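Local coordinates for protein homospermidine synthase (Legionella pneumophila subsp. pneumophila str. Philadelphia 1, PDB 2PH5) that binds NAD and probably catalyses synthesis of the polyamine homospermidine, at residues 97-102 with 108-113. Sequence-based numbering, arbitrary orientation.
Sequences LALIIL and ALYINA. With NAD (nicotinamide-adenine-dinucleotide), chain C.
Ile100, on the helix segment 97-102, comes closest to the strand segment 108-113 at Tyr110, with 6.8 Å between their CA atoms, and the Tyr110 ring lies between the strand and the side of the helix that carries Leu99 and Ile100. No hydrogen bond joins the two segments, and the contact is apolar and buried. Tyr110 carries it from the strand side: CG is anti to the backbone N (chi1 170°), and the ring stands up from the sheet toward the helix. Ile100 crosses it at about a right angle and lays its CG1 methylene over one face, offset toward the rim, in a CH-pi contact 3.9 Å from the ring centroid and 17° off the ring normal. The nearest ring atom is CE1, 3.7 Å from Ile100 CG1. This placement follows from the first torsion of Ile100, which sets CG1 beside the backbone N (chi1 -73°), and an apolar isoleucine suits the place because CG1 offers its C-H groups to the ring face. Leu99, one residue earlier, meets the ring obliquely, its CB 3.7 Å from Tyr110 CE2. Tyrosine fits here because its flat, apolar body packs under the helix while its polar end is still satisfied: the OH of the buried Tyr110 is hydrogen-bonded to OD1 of Asp89, on the neighbouring strand 86-89. Val141 of helix 134-142 packs on Ile100, so a second helix adjoins this layer. Ala113, the last residue of segment 108-113, binds NAD: its O lies 3.3 Å and its CB 3.4 Å from NAD C2N, and the small side chain is consistent with so close an approach. Strand 86-89, helix 96-106 and strand 109-112 form a beta-alpha-beta unit of the parallel sheet, characteristic, with the cofactor at the Ala113 end, of a dinucleotide-binding Rossmann fold.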
# COMPACT_ATOMS: atom_id res chain seq x y z
N LEU A 97 19.46 -25.97 16.83
CA LEU A 97 20.45 -27.03 16.80
C LEU A 97 20.85 -27.41 18.20
O LEU A 97 20.89 -28.59 18.56
CB LEU A 97 21.68 -26.57 16.03
CG LEU A 97 22.81 -27.57 15.79
CD1 LEU A 97 22.32 -28.76 14.95
CD2 LEU A 97 23.94 -26.85 15.07
N ALA A 98 21.15 -26.40 19.01
CA ALA A 98 21.56 -26.62 20.38
C ALA A 98 20.44 -27.27 21.18
O ALA A 98 20.67 -28.22 21.94
CB ALA A 98 21.99 -25.30 21.02
N LEU A 99 19.21 -26.77 21.01
CA LEU A 99 18.05 -27.32 21.71
C LEU A 99 17.77 -28.77 21.28
O LEU A 99 17.45 -29.63 22.11
CB LEU A 99 16.82 -26.45 21.44
CG LEU A 99 16.34 -25.34 22.40
CD1 LEU A 99 17.37 -24.91 23.41
CD2 LEU A 99 15.89 -24.19 21.54
N ILE A 100 17.89 -29.02 19.98
CA ILE A 100 17.66 -30.35 19.41
C ILE A 100 18.59 -31.39 20.05
O ILE A 100 18.13 -32.41 20.58
CB ILE A 100 17.84 -30.31 17.88
CG1 ILE A 100 16.63 -29.57 17.27
CG2 ILE A 100 18.03 -31.72 17.31
CD1 ILE A 100 16.71 -29.34 15.75
N ILE A 101 19.89 -31.13 20.00
CA ILE A 101 20.88 -32.03 20.59
C ILE A 101 20.55 -32.27 22.07
O ILE A 101 20.50 -33.41 22.52
CB ILE A 101 22.29 -31.41 20.46
CG1 ILE A 101 22.72 -31.45 18.99
CG2 ILE A 101 23.29 -32.14 21.34
CD1 ILE A 101 23.83 -30.48 18.66
N LEU A 102 20.33 -31.18 22.81
CA LEU A 102 20.01 -31.28 24.22
C LEU A 102 18.83 -32.20 24.47
O LEU A 102 18.86 -33.04 25.37
CB LEU A 102 19.71 -29.90 24.80
CG LEU A 102 19.23 -29.88 26.26
CD1 LEU A 102 20.28 -30.51 27.17
CD2 LEU A 102 18.96 -28.43 26.69
N ALA A 108 14.11 -36.44 25.27
CA ALA A 108 12.84 -35.73 25.12
C ALA A 108 12.49 -35.36 23.67
O ALA A 108 13.38 -35.18 22.84
CB ALA A 108 12.84 -34.47 25.99
N LEU A 109 11.20 -35.27 23.38
CA LEU A 109 10.71 -34.92 22.05
C LEU A 109 10.94 -33.44 21.78
O LEU A 109 11.18 -32.66 22.70
CB LEU A 109 9.21 -35.22 21.94
CG LEU A 109 8.76 -36.55 21.33
CD1 LEU A 109 9.91 -37.58 21.35
CD2 LEU A 109 7.54 -37.04 22.10
N TYR A 110 10.85 -33.03 20.53
CA TYR A 110 11.07 -31.63 20.21
C TYR A 110 10.37 -31.28 18.92
O TYR A 110 10.23 -32.14 18.04
CB TYR A 110 12.57 -31.36 20.08
CG TYR A 110 12.92 -30.00 19.51
CD1 TYR A 110 12.75 -29.72 18.15
CD2 TYR A 110 13.44 -29.00 20.33
CE1 TYR A 110 13.09 -28.49 17.62
CE2 TYR A 110 13.79 -27.76 19.80
CZ TYR A 110 13.61 -27.51 18.44
OH TYR A 110 13.99 -26.31 17.89
N ILE A 111 9.92 -30.03 18.82
CA ILE A 111 9.26 -29.51 17.63
C ILE A 111 9.50 -27.99 17.56
O ILE A 111 9.76 -27.37 18.58
CB ILE A 111 7.72 -29.74 17.66
CG1 ILE A 111 7.10 -29.28 16.34
CG2 ILE A 111 7.08 -28.91 18.76
CD1 ILE A 111 5.66 -29.69 16.19
N ASN A 112 9.43 -27.42 16.37
CA ASN A 112 9.56 -25.98 16.21
C ASN A 112 8.83 -25.57 14.96
O ASN A 112 8.50 -26.41 14.11
CB ASN A 112 11.04 -25.52 16.16
CG ASN A 112 11.73 -25.79 14.81
OD1 ASN A 112 12.91 -25.47 14.64
ND2 ASN A 112 11.00 -26.36 13.86
N ALA A 113 8.54 -24.28 14.85
CA ALA A 113 7.85 -23.76 13.68
C ALA A 113 8.87 -23.09 12.76
O ALA A 113 8.52 -22.57 11.70
CB ALA A 113 6.77 -22.78 14.12
PA NAD C . 7.36 -13.65 19.19
O1A NAD C . 8.51 -12.71 18.99
O2A NAD C . 5.99 -13.08 19.29
O5B NAD C . 7.61 -14.59 20.49
C5B NAD C . 8.86 -15.22 20.70
C4B NAD C . 9.04 -15.48 22.21
O4B NAD C . 10.31 -16.07 22.36
C3B NAD C . 9.02 -14.21 23.07
O3B NAD C . 8.04 -14.33 24.11
C2B NAD C . 10.41 -14.12 23.62
O2B NAD C . 10.52 -13.54 24.91
C1B NAD C . 10.93 -15.56 23.52
N9A NAD C . 12.37 -15.71 23.34
C8A NAD C . 13.19 -14.78 22.67
N7A NAD C . 14.40 -14.67 23.25
C5A NAD C . 14.39 -15.50 24.31
C6A NAD C . 15.36 -15.80 25.26
N6A NAD C . 16.59 -15.27 25.27
N1A NAD C . 15.02 -16.72 26.25
C2A NAD C . 13.78 -17.32 26.30
N3A NAD C . 12.81 -17.05 25.37
C4A NAD C . 13.14 -16.15 24.40
O3 NAD C . 7.39 -14.61 17.93
PN NAD C . 6.54 -15.90 17.50
O1N NAD C . 6.12 -15.69 16.10
O2N NAD C . 5.49 -16.13 18.56
O5D NAD C . 7.78 -16.88 17.62
C5D NAD C . 7.77 -18.26 17.34
C4D NAD C . 8.34 -18.38 15.94
O4D NAD C . 7.44 -19.12 15.15
C3D NAD C . 9.48 -17.94 15.06
O3D NAD C . 10.61 -18.78 15.20
C2D NAD C . 8.85 -18.02 13.68
O2D NAD C . 9.78 -18.14 12.64
C1D NAD C . 7.88 -19.18 13.81
N1N NAD C . 6.63 -19.11 13.01
C2N NAD C . 6.34 -20.09 12.09
C3N NAD C . 5.13 -19.98 11.38
C7N NAD C . 4.72 -21.00 10.37
O7N NAD C . 3.51 -20.82 9.74
N7N NAD C . 5.44 -22.06 10.09
C4N NAD C . 4.23 -18.89 11.60
C5N NAD C . 4.57 -17.90 12.55
C6N NAD C . 5.76 -18.00 13.25